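Local structure of protease Do-like 8, chloroplastic (Arabidopsis thaliana, 4IC6) at residues 317-322 with 326-331. The protein is probably a serine protease of the Deg/HtrA family, associated with the chloroplast thylakoid, that cleaves proteins through a trypsin-like domain followed by a PDZ domain. The protein carries 1 engineered substitution. Numbering follows the deposited sequence.
Sequences KPVKNK and MKILDE
Ile328 meets 317-322 with both branches of its side chain, CD1 on Pro318 and Val319 and CG2 on Lys317. Its CG1 arm, anti to the carbonyl carbon (chi1 -74°), carries CD1 to 3.9 Å from Val319 CG2, one methyl against another where the two side chains cross at a slant. The same CD1 also lies 3.8 Å from Pro318 O, a van der Waals contact with the backbone. The CG2 methyl serves Lys317 instead: Lys317 CD rests 3.8 Å from Ile328 CG2, and the lysine chain, bent at chi3 (97°), runs past the isoleucine in the opposite direction; the side chain of Lys317 also touches Tyr332. In the PDZ domain these residues join the short strand 317-318, paired antiparallel with 310-314, to the helix 322-329 that follows it. Val319 is the buried member of the group, and its backbone is hydrogen-bonded to that of Val312. At the start of the helix Asn321 is the N-cap, its OD1 accepting a hydrogen bond from the backbone N of Glu324. One turn on, Met326 N donates to Lys322 O at 3.1 Å, nearly straight at 175°. Met326 CG, beside its own backbone N, comes 3.2 Å from the same Lys322 O. Lys322 CG and Met326 CG are 4.5 Å apart. Lys322 stretches out fully extended, which takes NZ to a hydrogen bond with Leu263 O.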
ATOM      1  N   LYS A 317     -12.296  36.724 -30.776  1.00 87.61           N
ATOM      2  CA  LYS A 317     -11.952  36.739 -29.351  1.00 82.81           C
ATOM      3  C   LYS A 317     -10.805  35.815 -28.946  1.00 83.43           C
ATOM      4  O   LYS A 317     -10.870  34.603 -29.159  1.00 84.70           O
ATOM      5  CB  LYS A 317     -13.199  36.442 -28.508  1.00 79.60           C
ATOM      6  CG  LYS A 317     -13.999  35.236 -28.981  1.00 79.25           C
ATOM      7  CD  LYS A 317     -15.402  35.199 -28.377  1.00 76.52           C
ATOM      8  CE  LYS A 317     -16.437  35.798 -29.323  1.00 76.55           C
ATOM      9  NZ  LYS A 317     -17.826  35.596 -28.817  1.00 76.51           N
ATOM     10  N   PRO A 318      -9.758  36.397 -28.331  1.00 80.48           N
ATOM     11  CA  PRO A 318      -8.527  35.700 -27.937  1.00 74.14           C
ATOM     12  C   PRO A 318      -8.752  34.619 -26.883  1.00 63.60           C
ATOM     13  O   PRO A 318      -9.584  34.775 -25.985  1.00 58.84           O
ATOM     14  CB  PRO A 318      -7.661  36.825 -27.348  1.00 76.85           C
ATOM     15  CG  PRO A 318      -8.657  37.832 -26.850  1.00 78.69           C
ATOM     16  CD  PRO A 318      -9.763  37.800 -27.874  1.00 80.22           C
ATOM     17  N   VAL A 319      -7.978  33.543 -26.992  1.00 60.65           N
ATOM     18  CA  VAL A 319      -8.051  32.414 -26.073  1.00 53.80           C
ATOM     19  C   VAL A 319      -6.714  32.228 -25.352  1.00 49.43           C
ATOM     20  O   VAL A 319      -5.710  31.880 -25.980  1.00 43.64           O
ATOM     21  CB  VAL A 319      -8.358  31.104 -26.836  1.00 54.17           C
ATOM     22  CG1 VAL A 319      -8.466  29.933 -25.862  1.00 53.37           C
ATOM     23  CG2 VAL A 319      -9.629  31.242 -27.692  1.00 54.70           C
ATOM     24  N   LYS A 320      -6.719  32.429 -24.036  1.00 52.60           N
ATOM     25  CA  LYS A 320      -5.502  32.364 -23.225  1.00 52.85           C
ATOM     26  C   LYS A 320      -5.073  30.925 -22.944  1.00 50.79           C
ATOM     27  O   LYS A 320      -3.883  30.604 -22.982  1.00 46.81           O
ATOM     28  CB  LYS A 320      -5.699  33.114 -21.916  1.00 52.05           C
ATOM     29  N   ASN A 321      -6.051  30.068 -22.662  1.00 43.80           N
ATOM     30  CA  ASN A 321      -5.786  28.682 -22.303  1.00 42.76           C
ATOM     31  C   ASN A 321      -6.994  27.797 -22.558  1.00 45.00           C
ATOM     32  O   ASN A 321      -8.000  28.243 -23.112  1.00 44.71           O
ATOM     33  CB  ASN A 321      -5.404  28.592 -20.833  1.00 44.55           C
ATOM     34  CG  ASN A 321      -6.413  29.261 -19.935  1.00 48.89           C
ATOM     35  OD1 ASN A 321      -7.622  29.102 -20.116  1.00 54.65           O
ATOM     36  ND2 ASN A 321      -5.925  30.038 -18.964  1.00 44.85           N
ATOM     37  N   LYS A 322      -6.898  26.553 -22.112  1.00 43.23           N
ATOM     38  CA  LYS A 322      -7.949  25.565 -22.323  1.00 43.11           C
ATOM     39  C   LYS A 322      -9.280  25.946 -21.676  1.00 45.37           C
ATOM     40  O   LYS A 322     -10.342  25.825 -22.299  1.00 45.08           O
ATOM     41  CB  LYS A 322      -7.482  24.226 -21.766  1.00 42.00           C
ATOM     42  CG  LYS A 322      -8.566  23.196 -21.659  1.00 43.87           C
ATOM     43  CD  LYS A 322      -7.956  21.843 -21.366  1.00 45.64           C
ATOM     44  CE  LYS A 322      -9.030  20.812 -21.135  1.00 43.06           C
ATOM     45  NZ  LYS A 322      -8.437  19.465 -20.933  1.00 44.75           N
ATOM     46  N   MET A 326     -13.028  26.594 -23.544  1.00 42.73           N
ATOM     47  CA  MET A 326     -14.277  25.954 -23.135  1.00 45.55           C
ATOM     48  C   MET A 326     -15.323  26.994 -22.749  1.00 47.69           C
ATOM     49  O   MET A 326     -16.459  26.958 -23.229  1.00 45.81           O
ATOM     50  CB  MET A 326     -14.034  24.998 -21.968  1.00 47.06           C
ATOM     51  CG  MET A 326     -12.940  23.971 -22.231  1.00 49.92           C
ATOM     52  SD  MET A 326     -13.233  23.090 -23.778  1.00 51.14           S
ATOM     53  CE  MET A 326     -14.404  21.847 -23.251  1.00 51.75           C
ATOM     54  N   LYS A 327     -14.938  27.919 -21.880  1.00 45.66           N
ATOM     55  CA  LYS A 327     -15.838  28.988 -21.460  1.00 52.62           C
ATOM     56  C   LYS A 327     -16.394  29.759 -22.655  1.00 52.21           C
ATOM     57  O   LYS A 327     -17.587  30.050 -22.717  1.00 56.95           O
ATOM     58  CB  LYS A 327     -15.124  29.943 -20.492  1.00 55.34           C
ATOM     59  CG  LYS A 327     -15.869  30.166 -19.189  1.00 61.95           C
ATOM     60  CD  LYS A 327     -14.905  30.352 -18.024  1.00 63.46           C
ATOM     61  CE  LYS A 327     -14.028  31.575 -18.230  1.00 66.84           C
ATOM     62  NZ  LYS A 327     -12.874  31.603 -17.287  1.00 67.27           N
ATOM     63  N   ILE A 328     -15.529  30.083 -23.608  1.00 49.61           N
ATOM     64  CA  ILE A 328     -15.952  30.839 -24.781  1.00 51.12           C
ATOM     65  C   ILE A 328     -16.940  30.041 -25.627  1.00 54.92           C
ATOM     66  O   ILE A 328     -17.963  30.567 -26.078  1.00 56.13           O
ATOM     67  CB  ILE A 328     -14.749  31.246 -25.650  1.00 48.75           C
ATOM     68  CG1 ILE A 328     -13.968  32.381 -24.975  1.00 53.27           C
ATOM     69  CG2 ILE A 328     -15.203  31.684 -27.023  1.00 47.42           C
ATOM     70  CD1 ILE A 328     -12.525  32.510 -25.437  1.00 52.58           C
ATOM     71  N   LEU A 329     -16.626  28.768 -25.843  1.00 54.74           N
ATOM     72  CA  LEU A 329     -17.469  27.911 -26.672  1.00 56.33           C
ATOM     73  C   LEU A 329     -18.842  27.709 -26.054  1.00 57.35           C
ATOM     74  O   LEU A 329     -19.845  27.643 -26.770  1.00 61.35           O
ATOM     75  CB  LEU A 329     -16.786  26.565 -26.924  1.00 53.20           C
ATOM     76  CG  LEU A 329     -15.536  26.690 -27.802  1.00 47.64           C
ATOM     77  CD1 LEU A 329     -14.847  25.350 -27.981  1.00 45.38           C
ATOM     78  CD2 LEU A 329     -15.915  27.285 -29.150  1.00 48.26           C
ATOM     79  N   ASP A 330     -18.888  27.618 -24.726  1.00 55.82           N
ATOM     80  CA  ASP A 330     -20.141  27.371 -24.013  1.00 61.13           C
ATOM     81  C   ASP A 330     -21.204  28.456 -24.241  1.00 66.34           C
ATOM     82  O   ASP A 330     -22.363  28.279 -23.859  1.00 65.75           O
ATOM     83  CB  ASP A 330     -19.881  27.181 -22.521  1.00 59.71           C
ATOM     84  N   GLU A 331     -20.814  29.569 -24.864  1.00 68.96           N
ATOM     85  CA  GLU A 331     -21.753  30.662 -25.123  1.00 71.61           C
ATOM     86  C   GLU A 331     -22.272  30.661 -26.561  1.00 69.06           C
ATOM     87  O   GLU A 331     -23.213  31.387 -26.896  1.00 70.32           O
ATOM     88  CB  GLU A 331     -21.139  32.019 -24.756  1.00 76.92           C
ATOM     89  CG  GLU A 331     -21.219  32.362 -23.260  1.00 80.81           C
ATOM     90  CD  GLU A 331     -22.540  33.020 -22.869  1.00 85.92           C
ATOM     91  OE1 GLU A 331     -22.801  34.154 -23.331  1.00 87.21           O
ATOM     92  OE2 GLU A 331     -23.316  32.409 -22.099  1.00 87.10           O
TER